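Local atomic coordinates of DegV family protein (Thermus thermophilus, PDB entry 2DT8), a protein that binds fatty acids such as palmitic acid and carries a zinc ion, though its wider cellular role is not established. Residues 67-72 with 83-88; 97-102 with 110-115; 75-80 with 104-109. All coordinates share one frame; numbering follows the deposited sequence.

Following the chain from the N terminus, the first element to take part in these contacts is helix 66-76. Contact 1 folds the chain back on itself after ten intervening residues, laying 67-72 of this helix over strand 82-87. Contact 2 then closes a shorter excursion of seven residues, packing 97-102 of helix 95-103 on strand 110-114. These two lie in series and share one sheet, in which their strands are parallel neighbours. Contact 3 crosses both: it opens at 75-80, inside the loop of contact 1, and closes at 104-109, inside that of contact 2. It thus joins the two helix-to-strand turns, and a zinc ion links contacts 1 and 3 through E67 and E105.

Contact 1. Residues 67-72 with 83-88; sequences EDFARV and VLSLHI. With ZN (zinc ion), chain B.
F69 and S85 mark the closest approach of the backbones, their CA atoms 9.6 Å apart, a spacing that leaves the bridging of helix and strand to side chains. An aromatic pair spans most of the gap. The rings of F69 and H87 arrive from opposite directions and form an offset edge-to-face arrangement, centroids 5.0 Å apart and planes at 87°, with F69 presenting its edge. The CE1-CZ side of F69 does the touching, chiefly against H87 CE1, with F69 CE1 3.3 Å from H87 CE1.

The imidazole is held from both of its nitrogens. H87 has CG anti to its carbonyl carbon (chi1 -62°), which turns the ring back along the strand to S85; there S85 OG sits in the ring plane and hydrogen-bonds to H87 NE2 at 2.7 Å. On the other nitrogen, ND1 is hydrogen-bonded to D8 OD2, so the rotation of the ring that receives F69 is fixed by polar partners. S85 OG is gripped a second time, by Y73 OH, which keeps this buried hydroxyl satisfied.

The solvent-facing side of the same helix turn carries E67, whose OE2 binds the zinc ion at 1.9 Å alongside a water molecule. Elsewhere on the helix a long salt bridge joins R71 NH2 to D68 OD1 at 3.6 Å.

Helix 66-76 thereby covers strand 82-87 in an alpha/beta layer: F69 also packs on V26 of strand 24-32 and on T95 and A102 of helix 95-103, while I88, the residue after H87, touches the bound palmitic acid.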
loop_
_atom_site.group_PDB
_atom_site.type_symbol
_atom_site.label_atom_id
_atom_site.label_comp_id
_atom_site.label_asym_id
_atom_site.label_seq_id
_atom_site.Cartn_x
_atom_site.Cartn_y
_atom_site.Cartn_z
ATOM N N GLU A 67 -19.491 5.889 -9.154
ATOM C CA GLU A 67 -20.635 5.127 -8.667
ATOM C C GLU A 67 -20.218 3.879 -7.882
ATOM O O GLU A 67 -20.969 3.428 -7.022
ATOM C CB GLU A 67 -21.593 4.768 -9.813
ATOM C CG GLU A 67 -22.364 5.963 -10.408
ATOM C CD GLU A 67 -23.156 6.780 -9.388
ATOM O OE1 GLU A 67 -23.624 6.225 -8.361
ATOM O OE2 GLU A 67 -23.317 7.997 -9.638
ATOM N N ASP A 68 -19.034 3.324 -8.163
ATOM C CA ASP A 68 -18.560 2.171 -7.393
ATOM C C ASP A 68 -18.467 2.634 -5.935
ATOM O O ASP A 68 -18.875 1.928 -5.015
ATOM C CB ASP A 68 -17.171 1.708 -7.856
ATOM C CG ASP A 68 -17.196 0.973 -9.190
ATOM O OD1 ASP A 68 -18.250 0.409 -9.557
ATOM O OD2 ASP A 68 -16.142 0.937 -9.860
ATOM N N PHE A 69 -17.929 3.835 -5.738
ATOM C CA PHE A 69 -17.810 4.389 -4.397
ATOM C C PHE A 69 -19.159 4.811 -3.828
ATOM O O PHE A 69 -19.454 4.547 -2.664
ATOM C CB PHE A 69 -16.869 5.597 -4.406
ATOM C CG PHE A 69 -15.425 5.245 -4.226
ATOM C CD1 PHE A 69 -14.967 4.775 -3.000
ATOM C CD2 PHE A 69 -14.528 5.369 -5.277
ATOM C CE1 PHE A 69 -13.632 4.438 -2.818
ATOM C CE2 PHE A 69 -13.185 5.034 -5.113
ATOM C CZ PHE A 69 -12.737 4.563 -3.877
ATOM N N ALA A 70 -19.979 5.477 -4.638
ATOM C CA ALA A 70 -21.271 5.948 -4.145
ATOM C C ALA A 70 -22.144 4.826 -3.602
ATOM O O ALA A 70 -22.829 5.000 -2.596
ATOM C CB ALA A 70 -22.007 6.707 -5.241
ATOM N N ARG A 71 -22.190 3.640 -4.304
ATOM C CA ARG A 71 -22.955 2.502 -3.794
ATOM C C ARG A 71 -22.463 2.100 -2.409
ATOM O O ARG A 71 -23.266 1.813 -1.517
ATOM C CB ARG A 71 -22.842 1.306 -4.737
ATOM C CG ARG A 71 -23.572 0.054 -4.245
ATOM C CD ARG A 71 -23.434 -1.141 -5.199
ATOM N NE ARG A 71 -22.437 -0.934 -6.249
ATOM C CZ ARG A 71 -22.591 -0.091 -7.266
ATOM N NH1 ARG A 71 -23.768 0.489 -7.472
ATOM N NH2 ARG A 71 -21.574 0.177 -8.076
ATOM N N VAL A 72 -21.181 2.037 -2.185
ATOM C CA VAL A 72 -20.622 1.644 -0.904
ATOM C C VAL A 72 -20.931 2.715 0.151
ATOM O O VAL A 72 -21.364 2.385 1.252
ATOM C CB VAL A 72 -19.103 1.368 -1.041
ATOM C CG1 VAL A 72 -18.486 1.084 0.317
ATOM C CG2 VAL A 72 -18.892 0.158 -1.965
ATOM N N VAL A 83 -18.602 8.460 7.003
ATOM C CA VAL A 83 -17.695 7.508 6.377
ATOM C C VAL A 83 -16.303 8.117 6.269
ATOM O O VAL A 83 -16.140 9.248 5.800
ATOM C CB VAL A 83 -18.163 7.131 4.949
ATOM C CG1 VAL A 83 -17.077 6.320 4.230
ATOM C CG2 VAL A 83 -19.430 6.305 5.021
ATOM N N LEU A 84 -15.302 7.378 6.738
ATOM C CA LEU A 84 -13.918 7.813 6.639
ATOM C C LEU A 84 -13.367 6.883 5.555
ATOM O O LEU A 84 -13.341 5.661 5.742
ATOM C CB LEU A 84 -13.207 7.615 7.980
ATOM C CG LEU A 84 -11.713 7.925 7.991
ATOM C CD1 LEU A 84 -11.462 9.347 7.501
ATOM C CD2 LEU A 84 -11.186 7.754 9.418
ATOM N N SER A 85 -12.962 7.469 4.428
ATOM C CA SER A 85 -12.489 6.734 3.247
ATOM C C SER A 85 -10.991 6.975 3.027
ATOM O O SER A 85 -10.585 8.081 2.661
ATOM C CB SER A 85 -13.304 7.230 2.042
ATOM O OG SER A 85 -13.505 6.229 1.051
ATOM N N LEU A 86 -10.179 5.939 3.248
ATOM C CA LEU A 86 -8.715 5.998 3.140
ATOM C C LEU A 86 -8.240 5.321 1.854
ATOM O O LEU A 86 -8.600 4.193 1.545
ATOM C CB LEU A 86 -8.067 5.313 4.347
ATOM C CG LEU A 86 -7.872 6.209 5.572
ATOM C CD1 LEU A 86 -9.188 6.815 5.997
ATOM C CD2 LEU A 86 -7.258 5.403 6.703
ATOM N N HIS A 87 -7.395 6.087 1.139
ATOM C CA HIS A 87 -6.895 5.546 -0.110
ATOM C C HIS A 87 -5.429 5.707 -0.639
ATOM O O HIS A 87 -4.678 6.548 -0.161
ATOM C CB HIS A 87 -7.795 6.172 -1.196
ATOM C CG HIS A 87 -9.211 5.721 -0.952
ATOM N ND1 HIS A 87 -9.647 4.464 -1.215
ATOM C CD2 HIS A 87 -10.279 6.463 -0.436
ATOM C CE1 HIS A 87 -10.948 4.450 -0.863
ATOM N NE2 HIS A 87 -11.353 5.633 -0.395
ATOM N N ILE A 88 -5.112 4.866 -1.639
ATOM C CA ILE A 88 -3.759 4.917 -2.155
ATOM C C ILE A 88 -3.522 6.348 -2.622
ATOM O O ILE A 88 -4.435 7.079 -3.019
ATOM C CB ILE A 88 -3.786 3.930 -3.337
ATOM C CG1 ILE A 88 -2.481 4.052 -4.124
ATOM C CG2 ILE A 88 -4.996 4.185 -4.273
ATOM C CD1 ILE A 88 -2.301 2.911 -5.146
HETATM ZN ZN ZN B . -24.137 9.455 -8.670
HETATM O O HOH W 1 -23.612 11.002 -10.094
#

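Contact 2. Residues 97-102 with 110-115; sequences QSAELA and VTVVDT
A99, E100 and V112 make a small, mainly apolar helix-on-sheet contact within the beta-alpha-beta unit formed by strand 82-87, helix 95-103 and strand 110-114, in which the crossover helix rests on the second strand of its own unit. The fit is close, with the CA atoms of E100 and V112 only 6.3 Å apart, a separation consistent with the small A99, whose methyl group faces the sheet.

V112 does the receiving with both branches. Its CG1, anti to the backbone N (chi1 178°), lies 3.9 Å from A99 CB and thereby fits between the alanine methyl and CG of the glutamate; E100 CG is likewise 3.9 Å from V112 CG1. The other branch, CG2, lies against both the methyl and the backbone carbonyl of A99. E100 thus contributes aliphatic carbon to the packing, and its extended chain carries the carboxylate beyond the valine toward solvent.

There, a water molecule bridges helix to strand. It donates to E100 OE2 at 2.6 Å and to V112 O at 2.9 Å, giving the carboxylate a tether on the strand backbone at the margin of the apolar patch.

Further into the layer, A99 packs on Y73 of helix 66-76 and on H87 of strand 82-87, and the opposite face of strand 110-114 meets helix 139-151, where T111 and V113 touch L143.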
loop_
_atom_site.group_PDB
_atom_site.type_symbol
_atom_site.label_atom_id
_atom_site.label_comp_id
_atom_site.label_asym_id
_atom_site.label_seq_id
_atom_site.Cartn_x
_atom_site.Cartn_y
_atom_site.Cartn_z
ATOM N N GLN A 97 -9.632 10.776 -6.409
ATOM C CA GLN A 97 -10.534 11.592 -7.213
ATOM C C GLN A 97 -11.915 10.941 -7.335
ATOM O O GLN A 97 -12.934 11.629 -7.273
ATOM C CB GLN A 97 -9.921 11.821 -8.593
ATOM C CG GLN A 97 -10.851 12.449 -9.608
ATOM C CD GLN A 97 -10.109 12.876 -10.862
ATOM O OE1 GLN A 97 -10.711 13.059 -11.917
ATOM N NE2 GLN A 97 -8.792 13.049 -10.746
ATOM N N SER A 98 -12.020 9.621 -7.673
ATOM C CA SER A 98 -13.329 8.991 -7.781
ATOM C C SER A 98 -14.074 9.031 -6.444
ATOM O O SER A 98 -15.295 9.264 -6.395
ATOM C CB SER A 98 -13.200 7.531 -8.228
ATOM O OG SER A 98 -12.938 7.474 -9.615
ATOM N N ALA A 99 -13.338 8.788 -5.361
ATOM C CA ALA A 99 -13.934 8.803 -4.030
ATOM C C ALA A 99 -14.471 10.204 -3.717
ATOM O O ALA A 99 -15.572 10.338 -3.184
ATOM C CB ALA A 99 -12.896 8.382 -2.983
ATOM N N GLU A 100 -13.698 11.237 -4.049
ATOM C CA GLU A 100 -14.138 12.607 -3.788
ATOM C C GLU A 100 -15.384 12.948 -4.598
ATOM O O GLU A 100 -16.295 13.608 -4.090
ATOM C CB GLU A 100 -13.016 13.592 -4.081
ATOM C CG GLU A 100 -11.847 13.394 -3.136
ATOM C CD GLU A 100 -10.703 14.332 -3.401
ATOM O OE1 GLU A 100 -10.492 14.692 -4.575
ATOM O OE2 GLU A 100 -10.004 14.693 -2.433
ATOM N N LEU A 101 -15.452 12.490 -5.844
ATOM C CA LEU A 101 -16.653 12.756 -6.636
ATOM C C LEU A 101 -17.875 12.071 -6.001
ATOM O O LEU A 101 -18.966 12.652 -5.940
ATOM C CB LEU A 101 -16.455 12.274 -8.075
ATOM C CG LEU A 101 -15.504 13.137 -8.910
ATOM C CD1 LEU A 101 -15.141 12.436 -10.214
ATOM C CD2 LEU A 101 -16.174 14.475 -9.192
ATOM N N ALA A 102 -17.706 10.838 -5.526
ATOM C CA ALA A 102 -18.805 10.137 -4.883
ATOM C C ALA A 102 -19.157 10.810 -3.563
ATOM O O ALA A 102 -20.320 10.876 -3.182
ATOM C CB ALA A 102 -18.429 8.674 -4.624
ATOM N N VAL A 110 -18.908 12.355 4.362
ATOM C CA VAL A 110 -17.819 11.501 3.930
ATOM C C VAL A 110 -16.536 12.288 3.923
ATOM O O VAL A 110 -16.461 13.386 3.362
ATOM C CB VAL A 110 -18.083 10.957 2.513
ATOM C CG1 VAL A 110 -16.882 10.097 2.062
ATOM C CG2 VAL A 110 -19.359 10.144 2.479
ATOM N N THR A 111 -15.509 11.726 4.551
ATOM C CA THR A 111 -14.198 12.358 4.558
ATOM C C THR A 111 -13.253 11.446 3.805
ATOM O O THR A 111 -13.032 10.300 4.201
ATOM C CB THR A 111 -13.667 12.559 5.985
ATOM O OG1 THR A 111 -14.575 13.392 6.719
ATOM C CG2 THR A 111 -12.288 13.220 5.952
ATOM N N VAL A 112 -12.704 11.949 2.705
ATOM C CA VAL A 112 -11.776 11.178 1.889
ATOM C C VAL A 112 -10.352 11.594 2.237
ATOM O O VAL A 112 -10.020 12.782 2.210
ATOM C CB VAL A 112 -12.030 11.438 0.391
ATOM C CG1 VAL A 112 -11.014 10.674 -0.461
ATOM C CG2 VAL A 112 -13.456 11.028 0.030
ATOM N N VAL A 113 -9.516 10.613 2.567
ATOM C CA VAL A 113 -8.125 10.858 2.932
ATOM C C VAL A 113 -7.131 10.216 1.964
ATOM O O VAL A 113 -7.180 9.003 1.719
ATOM C CB VAL A 113 -7.834 10.307 4.361
ATOM C CG1 VAL A 113 -6.376 10.552 4.726
ATOM C CG2 VAL A 113 -8.768 10.959 5.391
ATOM N N ASP A 114 -6.242 11.042 1.417
ATOM C CA ASP A 114 -5.181 10.592 0.522
ATOM C C ASP A 114 -4.038 10.270 1.483
ATOM O O ASP A 114 -3.447 11.172 2.084
ATOM C CB ASP A 114 -4.784 11.735 -0.424
ATOM C CG ASP A 114 -3.681 11.341 -1.386
ATOM O OD1 ASP A 114 -2.972 10.360 -1.105
ATOM O OD2 ASP A 114 -3.505 12.027 -2.417
ATOM N N THR A 115 -3.740 8.982 1.641
ATOM C CA THR A 115 -2.697 8.539 2.561
ATOM C C THR A 115 -1.281 8.728 2.053
ATOM O O THR A 115 -0.331 8.616 2.829
ATOM C CB THR A 115 -2.819 7.045 2.875
ATOM O OG1 THR A 115 -2.620 6.300 1.661
ATOM C CG2 THR A 115 -4.186 6.721 3.481
HETATM O O HOH W 2 -10.053 14.811 0.152
#

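Contact 3. Residues 75-80 with 104-109; sequences EALEEA and QEFPGR. With ZN (zinc ion), chain B.
L77 meets two partners at once, F106 and R109, and its CD1 methyl does most of the touching. This methyl approaches the phenyl ring obliquely, 3.7 Å from F106 CD1, and also lies over one face of the R109 guanidinium, displaced toward its rim. Closer to the main chain, L77 CB is 3.8 Å from R109 NH1.

The arginine is bent at chi3 (-68°), which folds its head back over the leucine and places NH2 in the plane of the F106 ring, at its edge. Leucine, arginine and phenylalanine are consequently nested together. In the plane of the guanidinium a water molecule accepts from R109 NH1 at 3.0 Å and donates to A80 O at 2.8 Å, bridging the two segments through solvent.

Both segments belong to helix-to-strand connections of the alpha/beta fold, 75-80 beginning in the last turn of helix 66-76, and they lead into the neighbouring parallel strands 82-87 and 110-114; a beta turn shapes each. A type I turn from A76 to E79 has L77 as its second residue. From F106 to R109 the chain makes a type II turn, closed by R109 N to F106 O at 2.9 Å, with G108 at the positive phi (87°) such a turn needs.

Beyond these turns, R109 is tied to V83 by a backbone hydrogen bond, and F106 packs against Y73 and R74 of helix 66-76. One residue before F106, the extended side chain of E105 reaches the zinc ion, with OE2 2.0 Å from the metal and E67 completing the pair of glutamate ligands.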
loop_
_atom_site.group_PDB
_atom_site.type_symbol
_atom_site.label_atom_id
_atom_site.label_comp_id
_atom_site.label_asym_id
_atom_site.label_seq_id
_atom_site.Cartn_x
_atom_site.Cartn_y
_atom_site.Cartn_z
ATOM N N GLU A 75 -24.574 2.582 1.186
ATOM C CA GLU A 75 -24.917 1.421 1.984
ATOM C C GLU A 75 -24.394 1.572 3.426
ATOM O O GLU A 75 -25.050 1.244 4.405
ATOM C CB GLU A 75 -24.297 0.146 1.347
ATOM C CG GLU A 75 -25.035 -0.294 0.090
ATOM C CD GLU A 75 -24.332 -1.412 -0.656
ATOM O OE1 GLU A 75 -23.119 -1.621 -0.427
ATOM O OE2 GLU A 75 -24.987 -2.069 -1.492
ATOM N N ALA A 76 -23.193 2.174 3.469
ATOM C CA ALA A 76 -22.574 2.347 4.769
ATOM C C ALA A 76 -23.341 3.349 5.648
ATOM O O ALA A 76 -23.524 3.165 6.856
ATOM C CB ALA A 76 -21.124 2.892 4.616
ATOM N N LEU A 77 -23.812 4.405 4.999
ATOM C CA LEU A 77 -24.568 5.450 5.682
ATOM C C LEU A 77 -25.973 5.055 6.105
ATOM O O LEU A 77 -26.658 5.819 6.776
ATOM C CB LEU A 77 -24.592 6.717 4.823
ATOM C CG LEU A 77 -23.183 7.311 4.733
ATOM C CD1 LEU A 77 -23.136 8.418 3.696
ATOM C CD2 LEU A 77 -22.768 7.836 6.109
ATOM N N GLU A 78 -26.400 3.859 5.713
ATOM C CA GLU A 78 -27.707 3.357 6.126
ATOM C C GLU A 78 -27.657 3.016 7.617
ATOM O O GLU A 78 -28.664 3.001 8.311
ATOM C CB GLU A 78 -28.060 2.080 5.367
ATOM C CG GLU A 78 -28.586 2.312 3.973
ATOM C CD GLU A 78 -28.861 1.013 3.250
ATOM O OE1 GLU A 78 -29.209 0.022 3.930
ATOM O OE2 GLU A 78 -28.740 0.984 2.008
ATOM N N GLU A 79 -26.421 2.702 8.042
ATOM C CA GLU A 79 -26.250 2.407 9.452
ATOM C C GLU A 79 -25.086 3.106 10.145
ATOM O O GLU A 79 -24.571 2.645 11.156
ATOM C CB GLU A 79 -25.950 0.919 9.562
ATOM C CG GLU A 79 -27.019 0.005 8.966
ATOM C CD GLU A 79 -28.314 0.014 9.759
ATOM O OE1 GLU A 79 -28.275 0.389 10.953
ATOM O OE2 GLU A 79 -29.364 -0.369 9.197
ATOM N N ALA A 80 -24.672 4.212 9.504
ATOM C CA ALA A 80 -23.609 4.986 10.117
ATOM C C ALA A 80 -23.871 6.483 9.878
ATOM O O ALA A 80 -24.673 6.814 9.013
ATOM C CB ALA A 80 -22.249 4.636 9.477
ATOM N N GLN A 104 -19.270 13.837 -2.846
ATOM C CA GLN A 104 -20.123 15.009 -3.097
ATOM C C GLN A 104 -21.608 14.652 -3.046
ATOM O O GLN A 104 -22.465 15.530 -2.869
ATOM C CB GLN A 104 -19.792 15.638 -4.460
ATOM C CG GLN A 104 -18.437 16.328 -4.506
ATOM C CD GLN A 104 -18.018 16.736 -5.911
ATOM O OE1 GLN A 104 -16.842 16.996 -6.165
ATOM N NE2 GLN A 104 -18.978 16.800 -6.825
ATOM N N GLU A 105 -21.920 13.365 -3.201
ATOM C CA GLU A 105 -23.311 12.917 -3.157
ATOM C C GLU A 105 -23.868 12.829 -1.737
ATOM O O GLU A 105 -25.076 12.711 -1.543
ATOM C CB GLU A 105 -23.465 11.536 -3.820
ATOM C CG GLU A 105 -23.043 11.487 -5.278
ATOM C CD GLU A 105 -23.492 10.227 -5.990
ATOM O OE1 GLU A 105 -24.308 9.471 -5.424
ATOM O OE2 GLU A 105 -23.028 10.008 -7.136
ATOM N N PHE A 106 -22.972 12.889 -0.754
ATOM C CA PHE A 106 -23.335 12.782 0.658
ATOM C C PHE A 106 -22.592 13.913 1.367
ATOM O O PHE A 106 -21.757 13.673 2.251
ATOM C CB PHE A 106 -22.859 11.419 1.187
ATOM C CG PHE A 106 -23.207 10.262 0.273
ATOM C CD1 PHE A 106 -24.424 9.603 0.394
ATOM C CD2 PHE A 106 -22.313 9.847 -0.713
ATOM C CE1 PHE A 106 -24.770 8.562 -0.474
ATOM C CE2 PHE A 106 -22.647 8.805 -1.591
ATOM C CZ PHE A 106 -23.874 8.156 -1.464
ATOM N N PRO A 107 -22.901 15.168 1.001
ATOM C CA PRO A 107 -22.232 16.322 1.603
ATOM C C PRO A 107 -22.268 16.332 3.133
ATOM O O PRO A 107 -23.318 16.240 3.756
ATOM C CB PRO A 107 -22.979 17.522 1.008
ATOM C CG PRO A 107 -24.353 16.978 0.714
ATOM C CD PRO A 107 -24.072 15.578 0.205
ATOM N N GLY A 108 -21.056 16.508 3.686
ATOM C CA GLY A 108 -20.964 16.471 5.132
ATOM C C GLY A 108 -20.770 15.112 5.810
ATOM O O GLY A 108 -20.361 15.015 6.960
ATOM N N ARG A 109 -21.132 14.079 5.029
ATOM C CA ARG A 109 -20.945 12.741 5.555
ATOM C C ARG A 109 -19.838 11.818 5.172
ATOM O O ARG A 109 -19.823 10.669 5.594
ATOM C CB ARG A 109 -22.304 12.208 5.252
ATOM C CG ARG A 109 -23.458 12.819 6.063
ATOM C CD ARG A 109 -24.689 11.934 6.016
ATOM N NE ARG A 109 -25.279 11.891 4.685
ATOM C CZ ARG A 109 -26.155 10.972 4.285
ATOM N NH1 ARG A 109 -26.484 9.966 5.085
ATOM N NH2 ARG A 109 -26.696 11.063 3.077
HETATM ZN ZN ZN B . -24.137 9.455 -8.670
HETATM O O HOH W 3 -25.928 9.060 7.870
HETATM O O HOH W 1 -23.612 11.002 -10.094
#